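Local coordinates for protein 16S rRNA methyltransferase (Streptomyces sp. DSM 40477, PDB 3MQ2) that methylates N1 of adenine 1408 in 16S rRNA with S-adenosyl-L-methionine as methyl donor, conferring resistance to kanamycin, neomycin and apramycin, at residues S110-V115 against P150-H155; A144-V149 against R206-A211. All blocks are in the same frame, centred on the assembly; numbering follows the deposited sequence.

Contact 1. Residues S110-V115 against P150-H155. With SAH (S-adenosyl-L-homocysteine), chain C.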
loop_
_atom_site.group_PDB
_atom_site.type_symbol
_atom_site.label_atom_id
_atom_site.label_comp_id
_atom_site.label_asym_id
_atom_site.label_seq_id
_atom_site.Cartn_x
_atom_site.Cartn_y
_atom_site.Cartn_z
ATOM N N SER A 110 -12.664 3.861 2.022
ATOM C CA SER A 110 -13.110 2.883 1.037
ATOM C C SER A 110 -12.033 1.847 0.739
ATOM O O SER A 110 -12.349 0.726 0.360
ATOM C CB SER A 110 -13.549 3.583 -0.258
ATOM O OG SER A 110 -12.447 4.202 -0.905
ATOM N N LEU A 111 -10.770 2.217 0.924
ATOM C CA LEU A 111 -9.676 1.267 0.722
ATOM C C LEU A 111 -9.742 0.155 1.774
ATOM O O LEU A 111 -9.468 -1.008 1.482
ATOM C CB LEU A 111 -8.319 1.975 0.767
ATOM C CG LEU A 111 -7.072 1.108 0.544
ATOM C CD1 LEU A 111 -7.192 0.312 -0.736
ATOM C CD2 LEU A 111 -5.814 1.976 0.526
ATOM N N LEU A 112 -10.112 0.517 2.996
ATOM C CA LEU A 112 -10.237 -0.492 4.046
ATOM C C LEU A 112 -11.438 -1.375 3.733
ATOM O O LEU A 112 -11.361 -2.596 3.803
ATOM C CB LEU A 112 -10.381 0.176 5.424
ATOM C CG LEU A 112 -10.800 -0.740 6.587
ATOM C CD1 LEU A 112 -9.845 -1.919 6.716
ATOM C CD2 LEU A 112 -10.866 0.058 7.881
ATOM N N ARG A 113 -12.559 -0.758 3.376
ATOM C CA ARG A 113 -13.726 -1.545 3.027
ATOM C C ARG A 113 -13.348 -2.530 1.923
ATOM O O ARG A 113 -13.733 -3.706 1.950
ATOM C CB ARG A 113 -14.871 -0.629 2.590
ATOM C CG ARG A 113 -16.188 -1.354 2.390
ATOM C CD ARG A 113 -17.332 -0.379 2.131
ATOM N NE ARG A 113 -17.290 0.187 0.783
ATOM C CZ ARG A 113 -16.885 1.421 0.502
ATOM N NH1 ARG A 113 -16.483 2.230 1.476
ATOM N NH2 ARG A 113 -16.882 1.851 -0.753
ATOM N N GLY A 114 -12.555 -2.050 0.970
ATOM C CA GLY A 114 -12.123 -2.864 -0.153
ATOM C C GLY A 114 -11.295 -4.074 0.248
ATOM O O GLY A 114 -11.512 -5.183 -0.258
ATOM N N VAL A 115 -10.338 -3.878 1.155
ATOM C CA VAL A 115 -9.469 -4.986 1.544
ATOM C C VAL A 115 -10.107 -5.966 2.522
ATOM O O VAL A 115 -9.502 -6.986 2.850
ATOM C CB VAL A 115 -8.072 -4.535 2.031
ATOM C CG1 VAL A 115 -7.356 -3.789 0.914
ATOM C CG2 VAL A 115 -8.165 -3.699 3.305
ATOM N N PRO A 150 -17.335 3.370 10.590
ATOM C CA PRO A 150 -18.438 3.096 9.665
ATOM C C PRO A 150 -18.054 2.130 8.542
ATOM O O PRO A 150 -18.864 1.270 8.176
ATOM C CB PRO A 150 -18.758 4.479 9.088
ATOM C CG PRO A 150 -18.376 5.427 10.182
ATOM C CD PRO A 150 -17.136 4.815 10.804
ATOM N N GLU A 151 -16.845 2.254 8.007
ATOM C CA GLU A 151 -16.489 1.505 6.803
ATOM C C GLU A 151 -16.247 0.008 7.016
ATOM O O GLU A 151 -16.183 -0.741 6.039
ATOM C CB GLU A 151 -15.318 2.146 6.036
ATOM C CG GLU A 151 -14.001 2.250 6.800
ATOM C CD GLU A 151 -13.862 3.555 7.588
ATOM O OE1 GLU A 151 -14.891 4.090 8.063
ATOM O OE2 GLU A 151 -12.715 4.040 7.739
ATOM N N VAL A 152 -16.116 -0.436 8.267
ATOM C CA VAL A 152 -16.003 -1.876 8.525
ATOM C C VAL A 152 -17.357 -2.520 8.790
ATOM O O VAL A 152 -17.453 -3.739 8.938
ATOM C CB VAL A 152 -15.031 -2.235 9.677
ATOM C CG1 VAL A 152 -13.644 -1.681 9.391
ATOM C CG2 VAL A 152 -15.574 -1.761 11.044
ATOM N N GLY A 153 -18.400 -1.701 8.855
ATOM C CA GLY A 153 -19.748 -2.213 9.029
ATOM C C GLY A 153 -19.860 -3.153 10.209
ATOM O O GLY A 153 -19.424 -2.823 11.313
ATOM N N GLU A 154 -20.450 -4.325 9.985
ATOM C CA GLU A 154 -20.612 -5.311 11.054
ATOM C C GLU A 154 -19.504 -6.363 11.069
ATOM O O GLU A 154 -19.616 -7.375 11.763
ATOM C CB GLU A 154 -21.975 -6.004 10.955
ATOM C CG GLU A 154 -23.166 -5.101 11.227
ATOM C CD GLU A 154 -24.474 -5.870 11.278
ATOM O OE1 GLU A 154 -25.526 -5.246 11.534
ATOM O OE2 GLU A 154 -24.448 -7.099 11.062
ATOM N N HIS A 155 -18.435 -6.133 10.310
ATOM C CA HIS A 155 -17.310 -7.061 10.319
ATOM C C HIS A 155 -16.706 -7.104 11.715
ATOM O O HIS A 155 -16.394 -6.060 12.288
ATOM C CB HIS A 155 -16.225 -6.621 9.338
ATOM C CG HIS A 155 -16.552 -6.876 7.903
ATOM N ND1 HIS A 155 -17.094 -5.910 7.082
ATOM C CD2 HIS A 155 -16.388 -7.977 7.132
ATOM C CE1 HIS A 155 -17.264 -6.410 5.871
ATOM N NE2 HIS A 155 -16.841 -7.662 5.873
HETATM N N SAH C . -0.154 3.874 4.351
HETATM C CA SAH C . 0.098 5.196 4.899
HETATM C CB SAH C . -1.201 5.983 5.061
HETATM C CG SAH C . -2.348 5.186 5.673
HETATM S SD SAH C . -3.712 6.265 6.177
HETATM C C SAH C . 0.799 5.056 6.236
HETATM O O SAH C . 1.215 6.044 6.841
HETATM O OXT SAH C . 0.953 3.938 6.729
HETATM C "C5'" SAH C . -4.673 5.568 4.809
HETATM C "C4'" SAH C . -4.444 6.329 3.508
HETATM O "O4'" SAH C . -5.201 5.721 2.482
HETATM C "C3'" SAH C . -4.906 7.786 3.574
HETATM O "O3'" SAH C . -3.863 8.620 3.133
HETATM C "C2'" SAH C . -6.049 7.912 2.591
HETATM O "O2'" SAH C . -5.977 9.130 1.872
HETATM C "C1'" SAH C . -5.803 6.722 1.685
HETATM N N9 SAH C . -7.014 6.173 1.064
HETATM C C8 SAH C . -8.195 5.797 1.650
HETATM N N7 SAH C . -9.018 5.326 0.671
HETATM C C5 SAH C . -8.356 5.400 -0.513
HETATM C C6 SAH C . -8.702 5.065 -1.814
HETATM N N6 SAH C . -9.898 4.552 -2.091
HETATM N N1 SAH C . -7.783 5.261 -2.819
HETATM C C2 SAH C . -6.536 5.786 -2.549
HETATM N N3 SAH C . -6.194 6.128 -1.261
HETATM C C4 SAH C . -7.097 5.925 -0.272
#
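Helix 109-116, which follows strand 99-105 of the Rossmann-like methyltransferase sheet, is flanked by the 3-10 turn at Pro150-Val152, where Leu112, Arg113, Glu151 and Val152 meet. The closest pair of alpha carbons, Arg113 CA and Glu151 CA, is 5.6 Å apart. No hydrogen bond links the two segments, and their junction rests on van der Waals contacts, partly between apolar side chains and partly of Arg113 carbons against a carbonyl. Leu112 sends CG anti to its backbone N (chi1 168°), a setting that sends the isobutyl end toward the 3-10 turn, with CD2 the branch that touches. That methyl lies 3.6 Å from Val152 CG1, and it also touches Glu151 CG at 4.0 Å, the leucine and glutamate side chains meeting at about a right angle. Beside them, the CB and CG of Arg113 rest on the carbonyl oxygen of Glu151, each of the two carbons 3.7 Å from Glu151 O. The Glu151 chain bends at chi2 (-90°), and its OE2 accepts a hydrogen bond from Gly109 N at the start of the same helix. Across the type II' beta turn that follows, from Val152 to His155, His155 ND1 donates to Val152 O over 2.9 Å; the oxygen lies in the imidazole plane, while the nitrogen stands above the carbonyl plane, and His155 N shares the same acceptor. On another side of the helix, Ser110 OG accepts a hydrogen bond from the adenine N6 of S-adenosyl-L-homocysteine at 2.8 Å and is also bonded to Glu91, while Leu111 CB packs 3.4 Å from the adenine N7. One short helix therefore contributes to the cofactor pocket and packs against the 3-10 turn through a separate face. A carboxylate at the amino end of the helix probably interacts favourably with its dipole, adding a polar hold to the apolar contact of Leu112 with Val152.

Contact 2. Residues A144-V149 against R206-A211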
loop_
_atom_site.group_PDB
_atom_site.type_symbol
_atom_site.label_atom_id
_atom_site.label_comp_id
_atom_site.label_asym_id
_atom_site.label_seq_id
_atom_site.Cartn_x
_atom_site.Cartn_y
_atom_site.Cartn_z
ATOM N N ALA A 144 -9.532 0.169 13.687
ATOM C CA ALA A 144 -10.752 0.346 12.914
ATOM C C ALA A 144 -11.896 -0.412 13.578
ATOM O O ALA A 144 -13.049 -0.278 13.179
ATOM C CB ALA A 144 -10.547 -0.139 11.465
ATOM N N TRP A 145 -11.571 -1.220 14.588
ATOM C CA TRP A 145 -12.588 -1.972 15.321
ATOM C C TRP A 145 -12.591 -1.614 16.803
ATOM O O TRP A 145 -13.172 -2.329 17.611
ATOM C CB TRP A 145 -12.367 -3.483 15.174
ATOM C CG TRP A 145 -12.671 -4.011 13.816
ATOM C CD1 TRP A 145 -13.867 -4.526 13.388
ATOM C CD2 TRP A 145 -11.779 -4.084 12.691
ATOM N NE1 TRP A 145 -13.769 -4.915 12.074
ATOM C CE2 TRP A 145 -12.503 -4.655 11.622
ATOM C CE3 TRP A 145 -10.445 -3.719 12.485
ATOM C CZ2 TRP A 145 -11.937 -4.863 10.359
ATOM C CZ3 TRP A 145 -9.885 -3.922 11.227
ATOM C CH2 TRP A 145 -10.629 -4.501 10.185
ATOM N N ARG A 146 -11.951 -0.507 17.150
ATOM C CA ARG A 146 -11.750 -0.148 18.549
ATOM C C ARG A 146 -12.086 1.322 18.797
ATOM O O ARG A 146 -11.222 2.104 19.174
ATOM C CB ARG A 146 -10.301 -0.438 18.939
ATOM C CG ARG A 146 -9.891 -1.904 18.722
ATOM C CD ARG A 146 -8.424 -2.143 19.065
ATOM N NE ARG A 146 -7.999 -3.502 18.730
ATOM C CZ ARG A 146 -6.737 -3.917 18.795
ATOM N NH1 ARG A 146 -5.783 -3.080 19.183
ATOM N NH2 ARG A 146 -6.423 -5.158 18.452
ATOM N N PRO A 147 -13.357 1.703 18.593
ATOM C CA PRO A 147 -14.481 0.849 18.202
ATOM C C PRO A 147 -14.690 0.835 16.685
ATOM O O PRO A 147 -14.017 1.553 15.946
ATOM C CB PRO A 147 -15.661 1.546 18.873
ATOM C CG PRO A 147 -15.318 2.997 18.703
ATOM C CD PRO A 147 -13.804 3.080 18.880
ATOM N N SER A 148 -15.628 0.012 16.226
ATOM C CA SER A 148 -15.867 -0.129 14.791
ATOM C C SER A 148 -16.158 1.208 14.105
ATOM O O SER A 148 -17.044 1.958 14.525
ATOM C CB SER A 148 -17.009 -1.113 14.534
ATOM O OG SER A 148 -16.655 -2.428 14.920
ATOM N N VAL A 149 -15.406 1.493 13.045
ATOM C CA VAL A 149 -15.635 2.680 12.221
ATOM C C VAL A 149 -16.706 2.343 11.177
ATOM O O VAL A 149 -16.968 1.170 10.909
ATOM C CB VAL A 149 -14.335 3.132 11.527
ATOM C CG1 VAL A 149 -13.296 3.537 12.571
ATOM C CG2 VAL A 149 -13.784 2.009 10.655
ATOM N N ARG A 206 -2.183 -4.839 23.126
ATOM C CA ARG A 206 -1.080 -5.769 22.898
ATOM C C ARG A 206 -0.543 -5.643 21.478
ATOM O O ARG A 206 0.664 -5.549 21.276
ATOM C CB ARG A 206 -1.512 -7.213 23.167
ATOM C CG ARG A 206 -0.390 -8.234 22.978
ATOM C CD ARG A 206 0.800 -7.969 23.907
ATOM N NE ARG A 206 1.895 -8.891 23.605
ATOM C CZ ARG A 206 2.809 -8.680 22.663
ATOM N NH1 ARG A 206 2.776 -7.566 21.928
ATOM N NH2 ARG A 206 3.753 -9.584 22.442
ATOM N N PHE A 207 -1.454 -5.651 20.505
ATOM C CA PHE A 207 -1.107 -5.464 19.105
ATOM C C PHE A 207 -2.064 -4.467 18.493
ATOM O O PHE A 207 -3.236 -4.415 18.865
ATOM C CB PHE A 207 -1.246 -6.766 18.326
ATOM C CG PHE A 207 -0.285 -7.830 18.741
ATOM C CD1 PHE A 207 1.069 -7.700 18.484
ATOM C CD2 PHE A 207 -0.747 -8.983 19.353
ATOM C CE1 PHE A 207 1.960 -8.706 18.863
ATOM C CE2 PHE A 207 0.133 -9.994 19.727
ATOM C CZ PHE A 207 1.488 -9.848 19.471
ATOM N N ASP A 208 -1.564 -3.701 17.533
ATOM C CA ASP A 208 -2.379 -2.721 16.834
ATOM C C ASP A 208 -2.624 -3.106 15.391
ATOM O O ASP A 208 -3.497 -2.536 14.751
ATOM C CB ASP A 208 -1.675 -1.373 16.832
ATOM C CG ASP A 208 -1.418 -0.864 18.219
ATOM O OD1 ASP A 208 -2.359 -0.919 19.028
ATOM O OD2 ASP A 208 -0.288 -0.416 18.491
ATOM N N VAL A 209 -1.837 -4.050 14.877
ATOM C CA VAL A 209 -1.842 -4.331 13.442
ATOM C C VAL A 209 -1.866 -5.827 13.175
ATOM O O VAL A 209 -1.192 -6.602 13.859
ATOM C CB VAL A 209 -0.601 -3.717 12.775
ATOM C CG1 VAL A 209 -0.465 -4.178 11.319
ATOM C CG2 VAL A 209 -0.645 -2.195 12.858
ATOM N N LEU A 210 -2.654 -6.229 12.186
ATOM C CA LEU A 210 -2.688 -7.606 11.711
ATOM C C LEU A 210 -2.164 -7.602 10.277
ATOM O O LEU A 210 -2.707 -6.907 9.422
ATOM C CB LEU A 210 -4.128 -8.125 11.708
ATOM C CG LEU A 210 -4.375 -9.574 11.292
ATOM C CD1 LEU A 210 -3.673 -10.503 12.274
ATOM C CD2 LEU A 210 -5.865 -9.868 11.242
ATOM N N ALA A 211 -1.110 -8.376 10.019
ATOM C CA ALA A 211 -0.510 -8.457 8.684
ATOM C C ALA A 211 -1.056 -9.630 7.881
ATOM O O ALA A 211 -0.978 -10.776 8.311
ATOM C CB ALA A 211 1.012 -8.564 8.787
#
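Arg146, Phe207 and Asp208 carry this contact, which joins the loop after strand 134-141 to the residues leading into strand 209-216. The Arg146 chain is extended from CG to NE and delivers its guanidinium end-on to the carbonyl oxygen of Phe207. Both terminal nitrogens grip that single atom: Arg146 NH1 donates to Phe207 O at 2.9 Å along a nearly straight bond (160°) in the carbonyl plane, and NH2 adds a longer, more bent one to the same oxygen at 3.3 Å, tilted 29° from that plane. Phe207 thus takes part through its backbone, while its ring leads off to stack on Tyr183. The carboxylate of Asp208 sits near the guanidinium edge, with OD1 4.1 Å from Arg146 NH1, too far for a salt bridge; this oxygen is hydrogen-bonded to His143 and Ser203. The arginine finds its salt bridges at Glu157, through NH2, and Asp205, through NH1. The pair of bonds lying in the guanidinium plane, together with these two salt bridges, should hold the rotation of the group, and the carboxylates probably balance its charge beside the carbonyl.

Overall arrangement
Followed from the N terminus, the chain first meets contact 1 at helix 109-116, then runs through helix 121-128 and strand 134-141 into the long loop before helix 160-173. That loop supplies 144-149 to contact 2 and, immediately afterwards, 150-155, which closes contact 1. Contact 2 closes later, when the chain has passed helix 160-173 and strand 176-184 and reaches 206-211 at the start of strand 209-216. The two closures therefore cross. Their centres lie 12 Å apart, and they touch directly where Ala144 CB packs against Leu112 CD2. Together they tie the one loop to a cofactor-pocket helix and to the antiparallel end of the central sheet.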